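Local coordinates for Gp26 (Listeria phage P40, PDB 4JZ5), which probably hydrolyses the glycan strands of peptidoglycan in the Listeria cell wall as a phage endolysin, at residues Val35-Leu40 with Glu63-Gly68; Ile49-Gly54 with Asn95-Ala100; Gly77-Ala82 with Phe115-Glu120. One frame throughout, in Å; residues are numbered along the deposited sequence.

Contact 1. Residues Val35-Leu40 with Glu63-Gly68; sequences VNYSGL and EQHAKG
Y37 lays one face of its ring on the backbone of G68. The glycine CA sits over the ring centre, 3.6 Å from G68 CA to the Y37 centroid and 13° off the ring normal, a CH-pi contact. The loop's own V35 O lies against the opposite face, offset toward the rim, which sandwiches the ring between loop and helix. With CG anti to the carbonyl carbon (chi1 -58°), the Y37 ring lies over G68 and its hydroxyl end reaches Q64. Y37 CB is 3.4 Å from G68 O. The H65 ring comes rim to rim with that of Y37, planes at 69°. Its NE2 lies 3.8 Å from V35 CG2 and also gives a weak hydrogen bond to Q32 O.

In the barrel of this glycosyl hydrolase family, the pair joins the loop between strands 25-28 and 46-53 to helix 62-72, the helix that follows the second of these strands; L69 of the same helix also touches Y37.

The packing loosens toward Q64, which is partly exposed. Its NE2 donates to Y37 OH at 3.0 Å, nearly straight, although the position of this hydroxyl is less certain. The amide plane stands almost perpendicular to the ring; R61 binds Q64 OE1, and NE2 also reaches P33 O. Further along the loop N36 is exposed; S38, also exposed, touches V72 further along the helix.

Contact 2. Residues Ile49-Gly54 with Asn95-Ala100; sequences IRSSNG and NMLVSA
S51 and A100 mark the closest backbone approach, 5.8 Å between their CA atoms, where strand 49-53 passes helix 95-100 with axes 7.7 Å apart and N-to-C directions at 134°. Here the side chains are short. CB of S51 meets the methyl of A100, 3.5 Å from S51 CB to A100 CB, and A100 also leans on L62 of helix 62-72. One turn back, L97 puts CG anti to its backbone N (chi1 -180°), which swings a branch toward the strand: L97 CD1 ends 3.5 Å from S51 OG. The same leucine packs against F135 and V139 of helix 128-143, so it wedges between that helix and the sheet.

Toward the end of the strand, M96 bends at both chi2 and chi3, near -70° each, and curls beside the carbonyl of G54. Its CG is 3.3 Å from G54 O, and the terminal methyl returns to the same oxygen, 3.5 Å from M96 CE to G54 O. That methyl also rests on the strand, 4.0 Å from M96 CE to S52 CB. G54 itself has a positive phi, at the point where the chain leaves the strand.

No hydrogen bond crosses between strand and helix. S51 OG is bound instead to Y79 O on the next strand, with a further, less certain, bond of 2.7 Å to S52 OG, and G54 O accepts from H80 NE2. S51 OG and G54 O thus find partners on strand 76-81, while the helix offers them carbon: the interface is held by van der Waals contact, much of it aliphatic carbon against serine and carbonyl oxygen.

Contact 3. Residues Gly77-Ala82 with Phe115-Glu120; sequences GLYHYA and FLDYEE
Strands 76-81 and 114-117 form the parallel pair of a beta-alpha-beta unit in the barrel, and the D117-Y118-E119 sequence at the C-terminal end of the second strand matches the DXE motif of family 25 active sites. Y79, H80 and Y81 pair with F115, L116 and D117. A weak bond from F115 N to L78 O opens the ladder; H80 N then donates to F115 O at 2.9 Å, D117 N to H80 O at 2.9 Å, and A82 N to D117 O at 3.0 Å.

On one face of the sheet, the Y79 ring and the D117 carboxylate lie side by side, 3.5 Å from Y79 CE1 to D117 OD2. Y81 holds CG anti to its backbone N (chi1 -172°), carrying the ring past D117 to the acids beyond. Its hydroxyl donates to the anti lone pair of a carboxylate turned 87° to the ring, 2.6 Å from Y81 OH to E120 OE2, and one water joins Y81 OH to E119 OE2. Another water links A82 O, D117 O and E119 N, bridging the two segments. Beyond the paired strands, A82 CB is 3.6 Å from L116 CD1 and equally close to Y118 CD1.

Helices 87-106 and 128-143 pack on the H80 and L116 face, where the F135 ring meets that of H80, planes about 25° apart, while strand 46-53 pairs along the other edge of strand 76-81.

How the contacts relate
From the N terminus, contact 1 closes the first loop, bringing the segment after strand 25-28 together with helix 62-72, strand 46-53 lying between them along the chain. Contact 2 opens on that strand before contact 1 has closed and ends on helix 87-106, so the two cross; I49 packs beside H65 and A66 where they touch. Contact 3 begins on strand 76-81, after contact 1 is complete but within the span of contact 2, and runs on to strand 114-117, crossing contact 2 in turn. Contacts 2 and 3 share the sheet, joined by backbone bonds between strands 46-53 and 76-81. Contact 1 thus joins loop to helix, contact 2 strand to helix, contact 3 strand to strand.

Contact 1. Residues Val35-Leu40 with Glu63-Gly68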
loop_
_atom_site.group_PDB
_atom_site.type_symbol
_atom_site.label_atom_id
_atom_site.label_comp_id
_atom_site.label_asym_id
_atom_site.label_seq_id
_atom_site.Cartn_x
_atom_site.Cartn_y
_atom_site.Cartn_z
ATOM N N VAL A 35 -15.881 -3.422 7.096
ATOM C CA VAL A 35 -15.734 -2.035 6.688
ATOM C C VAL A 35 -17.043 -1.601 6.059
ATOM O O VAL A 35 -17.549 -2.282 5.162
ATOM C CB VAL A 35 -14.611 -1.888 5.631
ATOM C CG1 VAL A 35 -14.537 -0.458 5.085
ATOM C CG2 VAL A 35 -13.275 -2.312 6.195
ATOM N N ASN A 36 -17.603 -0.478 6.494
ATOM C CA ASN A 36 -18.737 0.107 5.803
ATOM C C ASN A 36 -18.203 0.912 4.624
ATOM O O ASN A 36 -17.869 2.097 4.753
ATOM C CB ASN A 36 -19.554 0.986 6.748
ATOM C CG ASN A 36 -20.714 1.665 6.052
ATOM O OD1 ASN A 36 -20.933 1.484 4.850
ATOM N ND2 ASN A 36 -21.444 2.478 6.793
ATOM N N TYR A 37 -18.087 0.264 3.465
ATOM C CA TYR A 37 -17.420 0.873 2.324
ATOM C C TYR A 37 -18.073 2.186 1.916
ATOM O O TYR A 37 -17.381 3.173 1.643
ATOM C CB TYR A 37 -17.350 -0.108 1.133
ATOM C CG TYR A 37 -16.625 -1.378 1.509
ATOM C CD1 TYR A 37 -15.237 -1.429 1.576
ATOM C CD2 TYR A 37 -17.330 -2.505 1.858
ATOM C CE1 TYR A 37 -14.578 -2.587 1.972
ATOM C CE2 TYR A 37 -16.693 -3.673 2.255
ATOM C CZ TYR A 37 -15.312 -3.705 2.320
ATOM O OH TYR A 37 -14.711 -4.868 2.743
ATOM N N SER A 38 -19.398 2.221 1.892
ATOM C CA SER A 38 -20.089 3.450 1.531
ATOM C C SER A 38 -19.778 4.579 2.513
ATOM O O SER A 38 -19.795 5.762 2.142
ATOM C CB SER A 38 -21.601 3.212 1.413
ATOM O OG SER A 38 -22.196 2.901 2.658
ATOM N N GLY A 39 -19.530 4.214 3.772
ATOM C CA GLY A 39 -19.177 5.180 4.800
ATOM C C GLY A 39 -17.804 5.813 4.631
ATOM O O GLY A 39 -17.481 6.765 5.342
ATOM N N LEU A 40 -17.005 5.302 3.702
ATOM C CA LEU A 40 -15.708 5.896 3.399
ATOM C C LEU A 40 -15.799 7.014 2.361
ATOM O O LEU A 40 -14.870 7.807 2.209
ATOM C CB LEU A 40 -14.780 4.836 2.844
ATOM C CG LEU A 40 -14.544 3.599 3.704
ATOM C CD1 LEU A 40 -13.605 2.642 3.000
ATOM C CD2 LEU A 40 -13.979 3.968 5.071
ATOM N N GLU A 63 -10.541 -10.138 -1.538
ATOM C CA GLU A 63 -11.662 -10.088 -2.449
ATOM C C GLU A 63 -12.825 -9.313 -1.860
ATOM O O GLU A 63 -13.489 -8.565 -2.572
ATOM C CB GLU A 63 -12.054 -11.491 -2.875
ATOM C CG GLU A 63 -10.928 -12.143 -3.682
ATOM C CD GLU A 63 -11.213 -13.560 -4.090
ATOM O OE1 GLU A 63 -12.397 -13.910 -4.211
ATOM O OE2 GLU A 63 -10.244 -14.325 -4.286
ATOM N N GLN A 64 -13.076 -9.477 -0.563
ATOM C CA GLN A 64 -14.138 -8.716 0.079
ATOM C C GLN A 64 -13.913 -7.221 -0.073
ATOM O O GLN A 64 -14.823 -6.474 -0.436
ATOM C CB GLN A 64 -14.238 -9.074 1.557
ATOM C CG GLN A 64 -15.296 -8.302 2.292
ATOM C CD GLN A 64 -15.165 -8.449 3.781
ATOM O OE1 GLN A 64 -15.161 -9.569 4.298
ATOM N NE2 GLN A 64 -15.036 -7.330 4.489
ATOM N N HIS A 65 -12.693 -6.778 0.209
ATOM C CA HIS A 65 -12.382 -5.369 0.134
ATOM C C HIS A 65 -12.431 -4.872 -1.302
ATOM O O HIS A 65 -12.959 -3.796 -1.567
ATOM C CB HIS A 65 -11.011 -5.067 0.756
ATOM C CG HIS A 65 -11.024 -5.169 2.243
ATOM N ND1 HIS A 65 -9.934 -5.451 3.039
ATOM C CD2 HIS A 65 -12.071 -5.000 3.078
ATOM C CE1 HIS A 65 -10.323 -5.442 4.305
ATOM N NE2 HIS A 65 -11.613 -5.179 4.353
ATOM N N ALA A 66 -11.887 -5.637 -2.244
ATOM C CA ALA A 66 -11.920 -5.209 -3.635
ATOM C C ALA A 66 -13.357 -5.037 -4.120
ATOM O O ALA A 66 -13.694 -4.029 -4.761
ATOM C CB ALA A 66 -11.181 -6.203 -4.518
ATOM N N LYS A 67 -14.198 -6.010 -3.816
ATOM C CA LYS A 67 -15.597 -5.931 -4.208
ATOM C C LYS A 67 -16.310 -4.780 -3.512
ATOM O O LYS A 67 -17.164 -4.116 -4.104
ATOM C CB LYS A 67 -16.320 -7.236 -3.898
ATOM C CG LYS A 67 -15.911 -8.376 -4.803
ATOM C CD LYS A 67 -16.677 -9.653 -4.521
ATOM C CE LYS A 67 -16.372 -10.214 -3.156
ATOM N NZ LYS A 67 -17.019 -11.539 -2.950
ATOM N N GLY A 68 -16.005 -4.563 -2.240
ATOM C CA GLY A 68 -16.677 -3.516 -1.492
ATOM C C GLY A 68 -16.326 -2.132 -1.990
ATOM O O GLY A 68 -17.175 -1.235 -2.057
#

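Contact 2. Residues Ile49-Gly54 with Asn95-Ala100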
loop_
_atom_site.group_PDB
_atom_site.type_symbol
_atom_site.label_atom_id
_atom_site.label_comp_id
_atom_site.label_asym_id
_atom_site.label_seq_id
_atom_site.Cartn_x
_atom_site.Cartn_y
_atom_site.Cartn_z
ATOM N N ILE A 49 -5.351 -1.747 -0.355
ATOM C CA ILE A 49 -5.679 -2.973 0.345
ATOM C C ILE A 49 -4.547 -3.970 0.239
ATOM O O ILE A 49 -3.852 -4.047 -0.773
ATOM C CB ILE A 49 -7.008 -3.602 -0.133
ATOM C CG1 ILE A 49 -6.901 -4.211 -1.525
ATOM C CG2 ILE A 49 -8.114 -2.565 -0.093
ATOM C CD1 ILE A 49 -8.201 -4.780 -2.043
ATOM N N ARG A 50 -4.353 -4.758 1.287
ATOM C CA ARG A 50 -3.290 -5.761 1.295
ATOM C C ARG A 50 -3.637 -6.923 0.379
ATOM O O ARG A 50 -4.718 -7.499 0.491
ATOM C CB ARG A 50 -3.037 -6.291 2.703
ATOM C CG ARG A 50 -1.761 -7.127 2.790
ATOM C CD ARG A 50 -1.349 -7.436 4.215
ATOM N NE ARG A 50 -2.203 -8.456 4.804
ATOM C CZ ARG A 50 -2.006 -8.990 6.004
ATOM N NH1 ARG A 50 -0.983 -8.601 6.753
ATOM N NH2 ARG A 50 -2.837 -9.918 6.452
ATOM N N SER A 51 -2.707 -7.284 -0.506
ATOM C CA SER A 51 -2.906 -8.381 -1.433
ATOM C C SER A 51 -2.534 -9.739 -0.867
ATOM O O SER A 51 -3.203 -10.737 -1.135
ATOM C CB SER A 51 -2.076 -8.148 -2.692
ATOM O OG SER A 51 -0.686 -8.066 -2.419
ATOM N N SER A 52 -1.440 -9.779 -0.110
ATOM C CA SER A 52 -0.743 -11.022 0.135
ATOM C C SER A 52 0.378 -10.799 1.140
ATOM O O SER A 52 0.892 -9.690 1.277
ATOM C CB SER A 52 -0.170 -11.566 -1.180
ATOM O OG SER A 52 0.323 -10.531 -2.016
ATOM N N ASN A 53 0.734 -11.881 1.819
ATOM C CA ASN A 53 1.888 -11.973 2.705
ATOM C C ASN A 53 2.849 -12.976 2.095
ATOM O O ASN A 53 2.608 -14.192 2.142
ATOM C CB ASN A 53 1.486 -12.508 4.080
ATOM C CG ASN A 53 0.800 -11.480 4.950
ATOM O OD1 ASN A 53 0.523 -10.359 4.533
ATOM N ND2 ASN A 53 0.519 -11.865 6.183
ATOM N N GLY A 54 3.933 -12.481 1.511
ATOM C CA GLY A 54 4.863 -13.357 0.820
ATOM C C GLY A 54 4.167 -14.237 -0.206
ATOM O O GLY A 54 3.229 -13.815 -0.873
ATOM N N ASN A 95 4.923 -12.276 -8.428
ATOM C CA ASN A 95 3.788 -12.921 -9.073
ATOM C C ASN A 95 2.568 -13.049 -8.171
ATOM O O ASN A 95 1.452 -13.105 -8.662
ATOM C CB ASN A 95 4.186 -14.285 -9.611
ATOM C CG ASN A 95 5.036 -14.180 -10.850
ATOM O OD1 ASN A 95 4.947 -13.203 -11.591
ATOM N ND2 ASN A 95 5.847 -15.200 -11.102
ATOM N N MET A 96 2.756 -13.075 -6.854
ATOM C CA MET A 96 1.617 -13.025 -5.928
ATOM C C MET A 96 0.858 -11.719 -6.108
ATOM O O MET A 96 -0.369 -11.687 -6.156
ATOM C CB MET A 96 2.082 -13.116 -4.469
ATOM C CG MET A 96 2.613 -14.472 -4.033
ATOM S SD MET A 96 1.355 -15.771 -3.867
ATOM C CE MET A 96 0.463 -15.286 -2.403
ATOM N N LEU A 97 1.589 -10.617 -6.161
ATOM C CA LEU A 97 0.958 -9.322 -6.332
ATOM C C LEU A 97 0.272 -9.235 -7.702
ATOM O O LEU A 97 -0.850 -8.728 -7.803
ATOM C CB LEU A 97 1.972 -8.200 -6.130
ATOM C CG LEU A 97 1.459 -6.762 -6.273
ATOM C CD1 LEU A 97 0.222 -6.460 -5.426
ATOM C CD2 LEU A 97 2.567 -5.794 -5.932
ATOM N N VAL A 98 0.923 -9.733 -8.747
ATOM C CA VAL A 98 0.299 -9.756 -10.071
ATOM C C VAL A 98 -0.969 -10.603 -10.047
ATOM O O VAL A 98 -2.016 -10.195 -10.581
ATOM C CB VAL A 98 1.284 -10.260 -11.142
ATOM C CG1 VAL A 98 0.600 -10.375 -12.512
ATOM C CG2 VAL A 98 2.485 -9.340 -11.236
ATOM N N SER A 99 -0.895 -11.772 -9.416
ATOM C CA SER A 99 -2.056 -12.639 -9.313
ATOM C C SER A 99 -3.198 -11.984 -8.544
ATOM O O SER A 99 -4.361 -12.121 -8.919
ATOM C CB SER A 99 -1.662 -13.956 -8.659
ATOM O OG SER A 99 -0.878 -14.735 -9.543
ATOM N N ALA A 100 -2.869 -11.277 -7.471
ATOM C CA ALA A 100 -3.884 -10.559 -6.701
ATOM C C ALA A 100 -4.561 -9.489 -7.550
ATOM O O ALA A 100 -5.785 -9.313 -7.493
ATOM C CB ALA A 100 -3.256 -9.937 -5.465
#

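Contact 3. Residues Gly77-Ala82 with Phe115-Glu120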
loop_
_atom_site.group_PDB
_atom_site.type_symbol
_atom_site.label_atom_id
_atom_site.label_comp_id
_atom_site.label_asym_id
_atom_site.label_seq_id
_atom_site.Cartn_x
_atom_site.Cartn_y
_atom_site.Cartn_z
ATOM N N GLY A 77 -5.993 0.657 -4.648
ATOM C CA GLY A 77 -4.797 -0.038 -5.064
ATOM C C GLY A 77 -4.493 -1.206 -4.149
ATOM O O GLY A 77 -5.226 -1.472 -3.198
ATOM N N LEU A 78 -3.382 -1.890 -4.412
ATOM C CA LEU A 78 -2.976 -3.077 -3.650
ATOM C C LEU A 78 -1.575 -2.914 -3.108
ATOM O O LEU A 78 -0.729 -2.302 -3.770
ATOM C CB LEU A 78 -2.929 -4.329 -4.526
ATOM C CG LEU A 78 -4.177 -4.673 -5.326
ATOM C CD1 LEU A 78 -3.934 -5.950 -6.109
ATOM C CD2 LEU A 78 -5.429 -4.790 -4.491
ATOM N N TYR A 79 -1.296 -3.496 -1.942
ATOM C CA TYR A 79 0.072 -3.586 -1.463
ATOM C C TYR A 79 0.385 -5.009 -1.026
ATOM O O TYR A 79 -0.416 -5.678 -0.379
ATOM C CB TYR A 79 0.361 -2.572 -0.331
ATOM C CG TYR A 79 -0.192 -2.919 1.041
ATOM C CD1 TYR A 79 0.548 -3.684 1.938
ATOM C CD2 TYR A 79 -1.430 -2.447 1.464
ATOM C CE1 TYR A 79 0.074 -3.991 3.201
ATOM C CE2 TYR A 79 -1.920 -2.756 2.735
ATOM C CZ TYR A 79 -1.153 -3.520 3.596
ATOM O OH TYR A 79 -1.609 -3.850 4.851
ATOM N N HIS A 80 1.597 -5.447 -1.359
ATOM C CA HIS A 80 2.108 -6.763 -1.020
ATOM C C HIS A 80 3.081 -6.670 0.142
ATOM O O HIS A 80 4.015 -5.870 0.093
ATOM C CB HIS A 80 2.867 -7.331 -2.219
ATOM C CG HIS A 80 3.512 -8.643 -1.931
ATOM N ND1 HIS A 80 4.855 -8.829 -1.678
ATOM C CD2 HIS A 80 2.929 -9.851 -1.826
ATOM C CE1 HIS A 80 5.063 -10.121 -1.455
ATOM N NE2 HIS A 80 3.907 -10.752 -1.531
ATOM N N TYR A 81 2.874 -7.485 1.178
ATOM C CA TYR A 81 3.777 -7.535 2.317
ATOM C C TYR A 81 4.898 -8.522 2.007
ATOM O O TYR A 81 4.685 -9.740 1.940
ATOM C CB TYR A 81 3.035 -7.939 3.605
ATOM C CG TYR A 81 3.924 -7.794 4.815
ATOM C CD1 TYR A 81 4.817 -8.795 5.169
ATOM C CD2 TYR A 81 3.929 -6.625 5.556
ATOM C CE1 TYR A 81 5.652 -8.653 6.258
ATOM C CE2 TYR A 81 4.765 -6.480 6.660
ATOM C CZ TYR A 81 5.635 -7.488 6.980
ATOM O OH TYR A 81 6.473 -7.342 8.065
ATOM N N ALA A 82 6.089 -7.988 1.785
ATOM C CA ALA A 82 7.212 -8.784 1.306
ATOM C C ALA A 82 7.858 -9.663 2.366
ATOM O O ALA A 82 8.104 -9.213 3.486
ATOM C CB ALA A 82 8.266 -7.868 0.743
ATOM N N PHE A 115 1.847 -1.597 -4.772
ATOM C CA PHE A 115 2.948 -1.256 -3.876
ATOM C C PHE A 115 3.659 -2.479 -3.332
ATOM O O PHE A 115 3.046 -3.498 -3.024
ATOM C CB PHE A 115 2.428 -0.479 -2.665
ATOM C CG PHE A 115 1.935 0.887 -2.986
ATOM C CD1 PHE A 115 2.816 1.950 -3.015
ATOM C CD2 PHE A 115 0.609 1.128 -3.237
ATOM C CE1 PHE A 115 2.381 3.230 -3.298
ATOM C CE2 PHE A 115 0.177 2.413 -3.529
ATOM C CZ PHE A 115 1.069 3.448 -3.561
ATOM N N LEU A 116 4.974 -2.330 -3.191
ATOM C CA LEU A 116 5.804 -3.223 -2.412
ATOM C C LEU A 116 5.941 -2.647 -0.998
ATOM O O LEU A 116 6.470 -1.542 -0.828
ATOM C CB LEU A 116 7.185 -3.325 -3.052
ATOM C CG LEU A 116 8.245 -4.086 -2.267
ATOM C CD1 LEU A 116 7.783 -5.491 -1.957
ATOM C CD2 LEU A 116 9.554 -4.131 -3.039
ATOM N N ASP A 117 5.477 -3.392 0.002
ATOM C CA ASP A 117 5.646 -3.051 1.420
ATOM C C ASP A 117 6.827 -3.858 1.933
ATOM O O ASP A 117 6.749 -5.099 2.051
ATOM C CB ASP A 117 4.335 -3.419 2.138
ATOM C CG ASP A 117 4.381 -3.284 3.646
ATOM O OD1 ASP A 117 5.462 -3.264 4.235
ATOM O OD2 ASP A 117 3.293 -3.232 4.255
ATOM N N TYR A 118 7.951 -3.176 2.153
ATOM C CA TYR A 118 9.202 -3.854 2.483
ATOM C C TYR A 118 9.692 -3.318 3.805
ATOM O O TYR A 118 10.298 -2.231 3.837
ATOM C CB TYR A 118 10.286 -3.673 1.398
ATOM C CG TYR A 118 11.373 -4.700 1.584
ATOM C CD1 TYR A 118 11.252 -5.967 1.058
ATOM C CD2 TYR A 118 12.479 -4.436 2.364
ATOM C CE1 TYR A 118 12.209 -6.936 1.284
ATOM C CE2 TYR A 118 13.444 -5.397 2.591
ATOM C CZ TYR A 118 13.297 -6.647 2.071
ATOM O OH TYR A 118 14.269 -7.589 2.324
ATOM N N GLU A 119 9.427 -4.052 4.885
ATOM C CA GLU A 119 9.726 -3.539 6.215
ATOM C C GLU A 119 10.364 -4.571 7.148
ATOM O O GLU A 119 10.537 -4.311 8.338
ATOM C CB GLU A 119 8.457 -2.960 6.822
ATOM C CG GLU A 119 7.377 -3.974 7.087
ATOM C CD GLU A 119 6.063 -3.321 7.559
ATOM O OE1 GLU A 119 5.165 -3.029 6.757
ATOM O OE2 GLU A 119 5.906 -3.108 8.781
ATOM N N GLU A 120 10.731 -5.731 6.609
ATOM C CA GLU A 120 11.567 -6.698 7.315
ATOM C C GLU A 120 12.376 -7.414 6.252
ATOM O O GLU A 120 12.058 -7.335 5.068
ATOM C CB GLU A 120 10.735 -7.678 8.149
ATOM C CG GLU A 120 9.830 -8.615 7.359
ATOM C CD GLU A 120 9.137 -9.623 8.265
ATOM O OE1 GLU A 120 9.782 -10.625 8.646
ATOM O OE2 GLU A 120 7.949 -9.404 8.621
HETATM O O HOH W 1 6.233 -5.748 10.373
HETATM O O HOH W 2 10.894 -9.379 3.706
HETATM O O HOH W 3 7.870 -6.500 4.431
#